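Local coordinates for cell division control protein 45 cdc45 putative (Entamoeba histolytica, PDB 6CC2), which probably serves in DNA replication as the Cdc45 partner of Mcm2-7 and GINS in the replicative helicase, and belongs to the RecJ-related DHH proteins, at residues E197-W202 / F342-G347; L233-L238 / V247-C252; V58-T63 / L513-D518. One frame throughout, in Å; residues are numbered along the deposited sequence. Where two conformers were deposited one is given.

Interaction 1: E197-W202 / F342-G347; sequences ENDMYW and FFKKFG. With EDO (1,2-ethanediol), chain B.
Lys344 lies across one face of the Trp202 indole, and most of the contact is built round this ring. Lys344 CB stands 3.5 Å from Trp202 CE3, and Lys344 CD 3.6 Å from the centroid of the Trp202 five-membered ring, a CH-pi contact over the face. The aliphatic chain is extended up to CE, and the bend at the end (chi4 60°) lifts the ammonium away from the indole plane toward Asp199.

The ionic part is one salt bridge. Lys344 NZ approaches Asp199 OD1 at 3.2 Å on the syn side of the carboxylate, and the two side chains meet nearly perpendicular.

Aromatic contacts complete the cluster. Phe346 sends its edge toward the Trp202 face in an offset edge-to-face pair with planes at 70°, its CZ lying 3.8 Å from Trp202 CZ2. Phe342 instead has Trp202 CE3 at its ring edge, 3.9 Å from CD1, and the carbonyl O of Tyr201 over one face. Met251 of the adjoining strand also packs on Trp202 and Phe342.

The arrangement is an aromatic, helix-on-sheet core: the first turn of helix 199-213 packs against edge strand 338-344 of the small mixed sheet, with the ion pair at its border.

Interaction 2: L233-L238 / V247-C252; sequences LQLETL and VKTPMC
Val247 and Leu238 begin the contact, their side chains meeting through methyl groups, with Val247 CG1 at 3.7 Å from Leu238 CD1. Leu244, from the loop between the two segments, also touches Leu238, and Tyr350 packs on Val247.

Two residues on, Thr249 turns its hydroxyl forward along its own segment. With chi1 at 56°, OG1 sits between the backbone N and the carbonyl carbon and donates to the carbonyl O of Met251 at 2.6 Å. The C=O...OG1 angle is 152°, with the donor tilted from the carbonyl plane. The bond ties the loop to the start of the strand beyond Pro250 and holds the oxygen beside an apolar partner: Leu235 CD2 packs 3.7 Å from Met251 O and 4.0 Å from Thr249 OG1.

Met251, a selenomethionine here, carries the contact inward. A bend at chi3 (-74°) swings its terminal methyl round toward the helix end, where CE lies 4.0 Å from Leu233 CD1. Trp202 and Phe342 also pack on this side chain.

At Cys252 the other branch of Leu235 takes over, with CD1 4.0 Å from Cys252 CA. Leu238 CD1 is 4.3 Å from Cys252 CB, so the same methyl that meets Val247 also reaches the strand.

No hydrogen bond joins the two segments, whose contact rests on three leucines. Gln234, with positive phi, is the C-prime residue of a Schellman motif that ends helix 219-233 and turns the chain toward strand 237-238. Beyond the contact, Leu238 makes backbone bonds with Val253 and Met255, the pattern of a short, weakly bonded parallel edge strand beside 251-257 in a three-stranded mixed sheet.

Interaction 3: V58-T63 / L513-D518; sequences VNNYET and LQKSFD
A helix N-cap carries this contact: Asn60 starts helix 61-71, just after strand 53-57 of the parallel sheet, and meets the chain leaving strand 514-515. Its chi1 of 57° puts CG between its backbone N and carbonyl carbon, where the amide serves two partners. OD1 accepts from the backbone N of Thr63 at 2.8 Å, and ND2 donates to the carbonyl O of Lys515 at 2.9 Å. That second bond is fairly straight (164°), yet it reaches the oxygen from above the carbonyl plane while lying in the plane of the amide.

Phe517 wedges in alongside. Its CE1 stands over the centre of the Tyr61 ring in a T-shaped stack, planes at 82° and centroids 4.8 Å apart. Asn60 CA lies over a face of the Phe517 ring, 3.8 Å from its centroid, a CH-pi contact. Tyr61 OH is bound in turn by the backbone N of Ala86.

Glu62 OE2 touches Lys515 CD at 3.3 Å, but lies 4.3 Å from Lys515 NZ, beyond a salt bridge; these charges probably add a mild attraction. Hydrogen bonds at both ends of the buried Asn60 amide fix its rotation and join the helix start to Lys515, while the edge-to-face pair sets Phe517 against Tyr61.

Interactions 1 and 2 are neighbours, with centres about 10 Å apart. Both use the mixed sheet 237-238, 251-257 and 338-344: interaction 2 packs the chain leading into 237-238 on the start of 251-257, and interaction 1 sets helix 199-213 on 338-344. Backbone bonds of Cys252 with Phe343 and of Pro250 with Lys345 connect them directly. Interaction 3 lies across the chain's centre, its centre about 33 Å from that of interaction 1 and 40 Å from that of interaction 2. In sequence, its segments come first and last of the six. It thus brings the N-terminal parallel sheet up against the C-terminal mixed sheet, whereas the other two lie together on one small sheet between them in sequence.

Interaction 1: E197-W202 / F342-G347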
loop_
_atom_site.group_PDB
_atom_site.type_symbol
_atom_site.label_atom_id
_atom_site.label_comp_id
_atom_site.label_asym_id
_atom_site.label_seq_id
_atom_site.Cartn_x
_atom_site.Cartn_y
_atom_site.Cartn_z
ATOM N N GLU A 197 -23.834 5.099 2.946
ATOM C CA GLU A 197 -23.690 5.864 4.176
ATOM C C GLU A 197 -22.516 6.820 3.996
ATOM O O GLU A 197 -21.481 6.452 3.438
ATOM C CB GLU A 197 -23.442 4.936 5.364
ATOM C CG GLU A 197 -24.556 3.921 5.577
ATOM C CD GLU A 197 -24.167 2.830 6.552
ATOM O OE1 GLU A 197 -24.169 1.649 6.150
ATOM O OE2 GLU A 197 -23.860 3.155 7.717
ATOM N N ASN A 198 -22.675 8.064 4.439
ATOM C CA ASN A 198 -21.695 9.069 4.036
ATOM C C ASN A 198 -20.294 8.789 4.598
ATOM O O ASN A 198 -19.323 9.212 3.992
ATOM C CB ASN A 198 -22.175 10.456 4.407
ATOM C CG ASN A 198 -23.290 10.933 3.495
ATOM O OD1 ASN A 198 -23.832 10.149 2.708
ATOM N ND2 ASN A 198 -23.654 12.193 3.603
ATOM N N ASP A 199 -20.184 8.009 5.689
ATOM C CA ASP A 199 -18.862 7.605 6.171
ATOM C C ASP A 199 -18.085 6.818 5.115
ATOM O O ASP A 199 -16.847 6.765 5.154
ATOM C CB ASP A 199 -19.006 6.746 7.429
ATOM C CG ASP A 199 -18.952 7.556 8.704
ATOM O OD1 ASP A 199 -18.440 8.694 8.676
ATOM O OD2 ASP A 199 -19.409 7.042 9.741
HETATM N N MSE A 200 -18.785 6.152 4.196
HETATM C CA MSE A 200 -18.109 5.388 3.151
HETATM C C MSE A 200 -17.166 6.266 2.314
HETATM O O MSE A 200 -16.194 5.774 1.736
HETATM C CB MSE A 200 -19.130 4.726 2.248
HETATM C CG MSE A 200 -19.921 3.634 2.917
HETATM SE SE MSE A 200 -21.295 2.956 1.750
HETATM C CE MSE A 200 -21.883 1.512 2.882
ATOM N N TYR A 201 -17.417 7.568 2.256
ATOM C CA TYR A 201 -16.519 8.445 1.502
ATOM C C TYR A 201 -15.178 8.639 2.210
ATOM O O TYR A 201 -14.129 8.754 1.556
ATOM C CB TYR A 201 -17.197 9.791 1.242
ATOM C CG TYR A 201 -18.250 9.691 0.147
ATOM C CD1 TYR A 201 -17.899 9.884 -1.184
ATOM C CD2 TYR A 201 -19.573 9.365 0.438
ATOM C CE1 TYR A 201 -18.845 9.776 -2.194
ATOM C CE2 TYR A 201 -20.523 9.268 -0.565
ATOM C CZ TYR A 201 -20.148 9.478 -1.880
ATOM O OH TYR A 201 -21.090 9.362 -2.879
ATOM N N TRP A 202 -15.184 8.719 3.544
ATOM C CA TRP A 202 -13.934 8.716 4.304
ATOM C C TRP A 202 -13.127 7.460 4.016
ATOM O O TRP A 202 -11.929 7.523 3.719
ATOM C CB TRP A 202 -14.266 8.819 5.792
ATOM C CG TRP A 202 -13.139 8.624 6.757
ATOM C CD1 TRP A 202 -13.081 7.693 7.762
ATOM C CD2 TRP A 202 -11.936 9.389 6.849
ATOM N NE1 TRP A 202 -11.941 7.856 8.497
ATOM C CE2 TRP A 202 -11.202 8.879 7.945
ATOM C CE3 TRP A 202 -11.420 10.485 6.142
ATOM C CZ2 TRP A 202 -9.968 9.411 8.329
ATOM C CZ3 TRP A 202 -10.191 10.995 6.513
ATOM C CH2 TRP A 202 -9.479 10.463 7.600
ATOM N N PHE A 342 -8.428 15.072 1.906
ATOM C CA PHE A 342 -9.784 14.793 2.401
ATOM C C PHE A 342 -9.693 14.557 3.906
ATOM O O PHE A 342 -8.861 13.768 4.364
ATOM C CB PHE A 342 -10.339 13.565 1.664
ATOM C CG PHE A 342 -11.782 13.305 1.907
ATOM C CD1 PHE A 342 -12.192 12.656 3.048
ATOM C CD2 PHE A 342 -12.737 13.720 0.986
ATOM C CE1 PHE A 342 -13.547 12.427 3.291
ATOM C CE2 PHE A 342 -14.076 13.516 1.219
ATOM C CZ PHE A 342 -14.486 12.848 2.369
ATOM N N PHE A 343 -10.529 15.248 4.671
ATOM C CA PHE A 343 -10.462 15.223 6.121
ATOM C C PHE A 343 -11.779 14.736 6.724
ATOM O O PHE A 343 -12.856 14.986 6.185
ATOM C CB PHE A 343 -10.178 16.620 6.714
ATOM C CG PHE A 343 -8.778 17.120 6.494
ATOM C CD1 PHE A 343 -8.421 17.751 5.311
ATOM C CD2 PHE A 343 -7.820 17.012 7.500
ATOM C CE1 PHE A 343 -7.137 18.236 5.126
ATOM C CE2 PHE A 343 -6.546 17.482 7.322
ATOM C CZ PHE A 343 -6.194 18.110 6.135
ATOM N N LYS A 344 -11.686 14.046 7.854
ATOM C CA LYS A 344 -12.854 13.735 8.668
ATOM C C LYS A 344 -12.616 14.270 10.076
ATOM O O LYS A 344 -11.522 14.107 10.629
ATOM C CB LYS A 344 -13.109 12.225 8.706
ATOM C CG LYS A 344 -14.271 11.833 9.628
ATOM C CD LYS A 344 -14.449 10.330 9.677
ATOM C CE LYS A 344 -15.424 9.940 10.800
ATOM N NZ LYS A 344 -16.749 10.539 10.613
ATOM N N LYS A 345 -13.645 14.914 10.644
ATOM C CA LYS A 345 -13.561 15.456 11.993
ATOM C C LYS A 345 -13.780 14.357 13.031
ATOM O O LYS A 345 -14.726 13.575 12.930
ATOM C CB LYS A 345 -14.600 16.554 12.178
ATOM C CG LYS A 345 -14.358 17.440 13.389
ATOM C CD LYS A 345 -15.386 18.555 13.447
ATOM C CE LYS A 345 -15.062 19.570 14.523
ATOM N NZ LYS A 345 -16.087 20.652 14.559
ATOM N N PHE A 346 -12.887 14.290 14.010
ATOM C CA PHE A 346 -12.980 13.360 15.137
ATOM C C PHE A 346 -13.089 14.223 16.395
ATOM O O PHE A 346 -12.088 14.778 16.857
ATOM C CB PHE A 346 -11.776 12.437 15.204
ATOM C CG PHE A 346 -11.637 11.506 14.026
ATOM C CD1 PHE A 346 -12.390 10.347 13.948
ATOM C CD2 PHE A 346 -10.758 11.788 13.012
ATOM C CE1 PHE A 346 -12.251 9.485 12.885
ATOM C CE2 PHE A 346 -10.609 10.923 11.937
ATOM C CZ PHE A 346 -11.365 9.771 11.877
ATOM N N GLY A 347 -14.296 14.340 16.938
ATOM C CA GLY A 347 -14.505 15.248 18.053
ATOM C C GLY A 347 -14.198 16.673 17.629
ATOM O O GLY A 347 -14.851 17.228 16.741
HETATM C C1 EDO B . -20.098 15.380 5.157
HETATM O O1 EDO B . -19.708 16.047 4.125
HETATM C C2 EDO B . -21.209 14.421 4.728
HETATM O O2 EDO B . -21.801 13.910 5.899
#

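Interaction 2: L233-L238 / V247-C252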
loop_
_atom_site.group_PDB
_atom_site.type_symbol
_atom_site.label_atom_id
_atom_site.label_comp_id
_atom_site.label_asym_id
_atom_site.label_seq_id
_atom_site.Cartn_x
_atom_site.Cartn_y
_atom_site.Cartn_z
ATOM N N LEU A 233 -20.732 14.822 -2.242
ATOM C CA LEU A 233 -20.974 15.413 -0.935
ATOM C C LEU A 233 -21.199 16.912 -0.998
ATOM O O LEU A 233 -21.441 17.529 0.043
ATOM C CB LEU A 233 -19.812 15.119 0.009
ATOM C CG LEU A 233 -19.616 13.643 0.391
ATOM C CD1 LEU A 233 -18.351 13.435 1.149
ATOM C CD2 LEU A 233 -20.803 13.169 1.211
ATOM N N GLN A 234 -21.160 17.504 -2.195
ATOM C CA GLN A 234 -21.370 18.935 -2.395
ATOM C C GLN A 234 -20.451 19.770 -1.499
ATOM O O GLN A 234 -20.877 20.706 -0.817
ATOM C CB GLN A 234 -22.845 19.292 -2.180
ATOM C CG GLN A 234 -23.742 18.802 -3.297
ATOM C CD GLN A 234 -23.440 19.479 -4.626
ATOM O OE1 GLN A 234 -23.697 20.656 -4.801
ATOM N NE2 GLN A 234 -22.858 18.724 -5.556
ATOM N N LEU A 235 -19.173 19.445 -1.533
ATOM C CA LEU A 235 -18.162 20.163 -0.779
ATOM C C LEU A 235 -17.500 21.228 -1.657
ATOM O O LEU A 235 -17.710 21.297 -2.870
ATOM C CB LEU A 235 -17.111 19.208 -0.234
ATOM C CG LEU A 235 -17.622 18.096 0.698
ATOM C CD1 LEU A 235 -16.514 17.130 1.026
ATOM C CD2 LEU A 235 -18.218 18.707 1.953
ATOM N N GLU A 236 -16.741 22.096 -1.007
ATOM C CA GLU A 236 -15.871 23.057 -1.671
ATOM C C GLU A 236 -14.431 22.780 -1.252
ATOM O O GLU A 236 -14.172 22.367 -0.117
ATOM C CB GLU A 236 -16.250 24.493 -1.316
ATOM C CG GLU A 236 -17.619 24.920 -1.824
ATOM C CD GLU A 236 -17.969 26.341 -1.427
ATOM O OE1 GLU A 236 -17.259 26.911 -0.569
ATOM O OE2 GLU A 236 -18.952 26.889 -1.973
ATOM N N THR A 237 -13.495 22.994 -2.176
ATOM C CA THR A 237 -12.078 22.820 -1.869
ATOM C C THR A 237 -11.613 24.054 -1.108
ATOM O O THR A 237 -11.605 25.168 -1.650
ATOM C CB THR A 237 -11.263 22.596 -3.129
ATOM O OG1 THR A 237 -11.746 21.437 -3.812
ATOM C CG2 THR A 237 -9.802 22.376 -2.783
ATOM N N LEU A 238 -11.240 23.864 0.152
ATOM C CA LEU A 238 -10.839 24.969 1.002
ATOM C C LEU A 238 -9.362 25.290 0.794
ATOM O O LEU A 238 -8.569 24.469 0.310
ATOM C CB LEU A 238 -11.113 24.624 2.461
ATOM C CG LEU A 238 -12.578 24.246 2.733
ATOM C CD1 LEU A 238 -12.736 23.672 4.139
ATOM C CD2 LEU A 238 -13.486 25.441 2.535
ATOM N N VAL A 247 -15.676 24.847 9.736
ATOM C CA VAL A 247 -16.426 24.104 8.730
ATOM C C VAL A 247 -17.556 23.345 9.411
ATOM O O VAL A 247 -17.371 22.738 10.475
ATOM C CB VAL A 247 -15.511 23.153 7.938
ATOM C CG1 VAL A 247 -14.198 23.835 7.582
ATOM C CG2 VAL A 247 -15.278 21.893 8.699
ATOM N N LYS A 248 -18.731 23.363 8.789
ATOM C CA LYS A 248 -19.940 22.797 9.371
ATOM C C LYS A 248 -20.220 21.362 8.931
ATOM O O LYS A 248 -21.178 20.759 9.422
ATOM C CB LYS A 248 -21.143 23.667 9.012
ATOM C CG LYS A 248 -21.175 25.020 9.697
ATOM C CD LYS A 248 -21.927 24.950 11.019
ATOM C CE LYS A 248 -22.093 26.330 11.634
ATOM N NZ LYS A 248 -23.053 26.311 12.775
ATOM N N THR A 249 -19.426 20.815 8.016
ATOM C CA THR A 249 -19.626 19.456 7.531
ATOM C C THR A 249 -18.721 18.489 8.286
ATOM O O THR A 249 -17.649 18.881 8.764
ATOM C CB THR A 249 -19.334 19.400 6.030
ATOM O OG1 THR A 249 -18.009 19.885 5.785
ATOM C CG2 THR A 249 -20.353 20.258 5.241
ATOM N N PRO A 250 -19.142 17.230 8.458
ATOM C CA PRO A 250 -18.298 16.264 9.177
ATOM C C PRO A 250 -17.079 15.813 8.418
ATOM O O PRO A 250 -16.211 15.165 9.026
ATOM C CB PRO A 250 -19.237 15.069 9.411
ATOM C CG PRO A 250 -20.309 15.238 8.391
ATOM C CD PRO A 250 -20.516 16.724 8.300
HETATM N N MSE A 251 -17.018 16.069 7.112
HETATM C CA MSE A 251 -15.846 15.800 6.289
HETATM C C MSE A 251 -15.650 17.037 5.421
HETATM O O MSE A 251 -16.602 17.800 5.213
HETATM C CB MSE A 251 -16.029 14.547 5.430
HETATM C CG MSE A 251 -16.181 13.250 6.239
HETATM SE SE MSE A 251 -16.836 11.718 5.191
HETATM C CE MSE A 251 -18.684 12.248 4.996
ATOM N N CYS A 252 -14.436 17.234 4.903
ATOM C CA CYS A 252 -14.174 18.366 4.024
ATOM C C CYS A 252 -12.904 18.098 3.232
ATOM O O CYS A 252 -12.205 17.114 3.460
ATOM C CB CYS A 252 -14.065 19.663 4.823
ATOM S SG CYS A 252 -12.578 19.744 5.836
#

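Interaction 3: V58-T63 / L513-D518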
loop_
_atom_site.group_PDB
_atom_site.type_symbol
_atom_site.label_atom_id
_atom_site.label_comp_id
_atom_site.label_asym_id
_atom_site.label_seq_id
_atom_site.Cartn_x
_atom_site.Cartn_y
_atom_site.Cartn_z
ATOM N N VAL A 58 -5.421 -13.111 2.912
ATOM C CA VAL A 58 -4.522 -13.951 2.117
ATOM C C VAL A 58 -3.295 -13.148 1.729
ATOM O O VAL A 58 -3.408 -11.992 1.310
ATOM C CB VAL A 58 -5.208 -14.511 0.852
ATOM C CG1 VAL A 58 -6.284 -15.517 1.254
ATOM C CG2 VAL A 58 -5.790 -13.374 -0.015
ATOM N N ASN A 59 -2.133 -13.798 1.838
ATOM C CA ASN A 59 -0.846 -13.191 1.532
ATOM C C ASN A 59 -0.268 -13.633 0.189
ATOM O O ASN A 59 0.691 -13.012 -0.278
ATOM C CB ASN A 59 0.160 -13.518 2.655
ATOM C CG ASN A 59 0.291 -15.021 2.930
ATOM O OD1 ASN A 59 -0.691 -15.781 2.907
ATOM N ND2 ASN A 59 1.516 -15.456 3.228
ATOM N N ASN A 60 -0.813 -14.686 -0.421
ATOM C CA ASN A 60 -0.356 -15.182 -1.717
ATOM C C ASN A 60 -1.430 -16.114 -2.262
ATOM O O ASN A 60 -2.410 -16.431 -1.578
ATOM C CB ASN A 60 1.006 -15.866 -1.596
ATOM C CG ASN A 60 0.996 -17.001 -0.599
ATOM O OD1 ASN A 60 0.197 -17.956 -0.719
ATOM N ND2 ASN A 60 1.900 -16.935 0.392
ATOM N N TYR A 61 -1.234 -16.573 -3.504
ATOM C CA TYR A 61 -2.259 -17.401 -4.123
ATOM C C TYR A 61 -2.256 -18.832 -3.614
ATOM O O TYR A 61 -3.285 -19.528 -3.729
ATOM C CB TYR A 61 -2.123 -17.382 -5.644
ATOM C CG TYR A 61 -2.569 -16.084 -6.248
ATOM C CD1 TYR A 61 -3.875 -15.650 -6.113
ATOM C CD2 TYR A 61 -1.695 -15.287 -6.957
ATOM C CE1 TYR A 61 -4.297 -14.459 -6.653
ATOM C CE2 TYR A 61 -2.101 -14.089 -7.516
ATOM C CZ TYR A 61 -3.418 -13.679 -7.367
ATOM O OH TYR A 61 -3.839 -12.481 -7.881
ATOM N N GLU A 62 -1.139 -19.301 -3.058
ATOM C CA GLU A 62 -1.121 -20.622 -2.452
ATOM C C GLU A 62 -2.073 -20.676 -1.267
ATOM O O GLU A 62 -2.818 -21.653 -1.098
ATOM C CB GLU A 62 0.298 -20.986 -2.016
ATOM C CG GLU A 62 1.338 -20.904 -3.115
ATOM C CD GLU A 62 2.708 -21.365 -2.644
ATOM O OE1 GLU A 62 2.769 -22.216 -1.730
ATOM O OE2 GLU A 62 3.720 -20.870 -3.185
ATOM N N THR A 63 -2.026 -19.655 -0.407
ATOM C CA THR A 63 -2.927 -19.590 0.739
ATOM C C THR A 63 -4.378 -19.484 0.282
ATOM O O THR A 63 -5.260 -20.216 0.774
ATOM C CB THR A 63 -2.560 -18.397 1.622
ATOM O OG1 THR A 63 -1.256 -18.611 2.168
ATOM C CG2 THR A 63 -3.567 -18.227 2.761
ATOM N N LEU A 513 11.281 -19.382 1.806
ATOM C CA LEU A 513 10.750 -19.387 3.166
ATOM C C LEU A 513 9.411 -18.664 3.252
ATOM O O LEU A 513 8.549 -19.043 4.058
ATOM C CB LEU A 513 11.762 -18.735 4.107
ATOM C CG LEU A 513 13.024 -19.522 4.476
ATOM C CD1 LEU A 513 13.635 -20.228 3.287
ATOM C CD2 LEU A 513 14.047 -18.581 5.111
ATOM N N GLN A 514 9.223 -17.640 2.434
ATOM C CA GLN A 514 8.004 -16.852 2.445
ATOM C C GLN A 514 7.796 -16.277 1.047
ATOM O O GLN A 514 8.749 -15.992 0.328
ATOM C CB GLN A 514 8.061 -15.689 3.444
ATOM C CG GLN A 514 8.522 -16.041 4.839
ATOM C CD GLN A 514 8.655 -14.810 5.722
ATOM O OE1 GLN A 514 8.242 -13.711 5.340
ATOM N NE2 GLN A 514 9.229 -14.988 6.905
ATOM N N LYS A 515 6.540 -16.102 0.673
ATOM C CA LYS A 515 6.253 -15.358 -0.539
ATOM C C LYS A 515 4.966 -14.585 -0.324
ATOM O O LYS A 515 4.060 -15.028 0.386
ATOM C CB LYS A 515 6.147 -16.273 -1.765
ATOM C CG LYS A 515 4.892 -17.097 -1.874
ATOM C CD LYS A 515 4.815 -17.807 -3.232
ATOM C CE LYS A 515 4.654 -16.815 -4.384
ATOM N NZ LYS A 515 4.498 -17.491 -5.703
ATOM N N SER A 516 4.920 -13.413 -0.916
ATOM C CA SER A 516 3.721 -12.598 -0.939
ATOM C C SER A 516 3.321 -12.405 -2.397
ATOM O O SER A 516 3.867 -13.037 -3.301
ATOM C CB SER A 516 3.963 -11.269 -0.234
ATOM O OG SER A 516 4.735 -10.436 -1.060
ATOM N N PHE A 517 2.402 -11.487 -2.635
ATOM C CA PHE A 517 2.040 -11.163 -4.015
ATOM C C PHE A 517 3.138 -10.352 -4.728
ATOM O O PHE A 517 3.110 -10.272 -5.958
ATOM C CB PHE A 517 0.727 -10.392 -4.045
ATOM C CG PHE A 517 -0.449 -11.200 -3.613
ATOM C CD1 PHE A 517 -1.012 -12.168 -4.456
ATOM C CD2 PHE A 517 -1.031 -11.015 -2.361
ATOM C CE1 PHE A 517 -2.081 -12.906 -4.068
ATOM C CE2 PHE A 517 -2.121 -11.769 -1.968
ATOM C CZ PHE A 517 -2.654 -12.718 -2.814
ATOM N N ASP A 518 4.076 -9.725 -3.993
ATOM C CA ASP A 518 5.122 -8.946 -4.652
ATOM C C ASP A 518 6.528 -9.152 -4.077
ATOM O O ASP A 518 7.428 -8.331 -4.353
ATOM C CB ASP A 518 4.792 -7.435 -4.589
ATOM C CG ASP A 518 4.571 -6.945 -3.166
ATOM O OD1 ASP A 518 5.005 -7.628 -2.213
ATOM O OD2 ASP A 518 3.948 -5.884 -2.992
#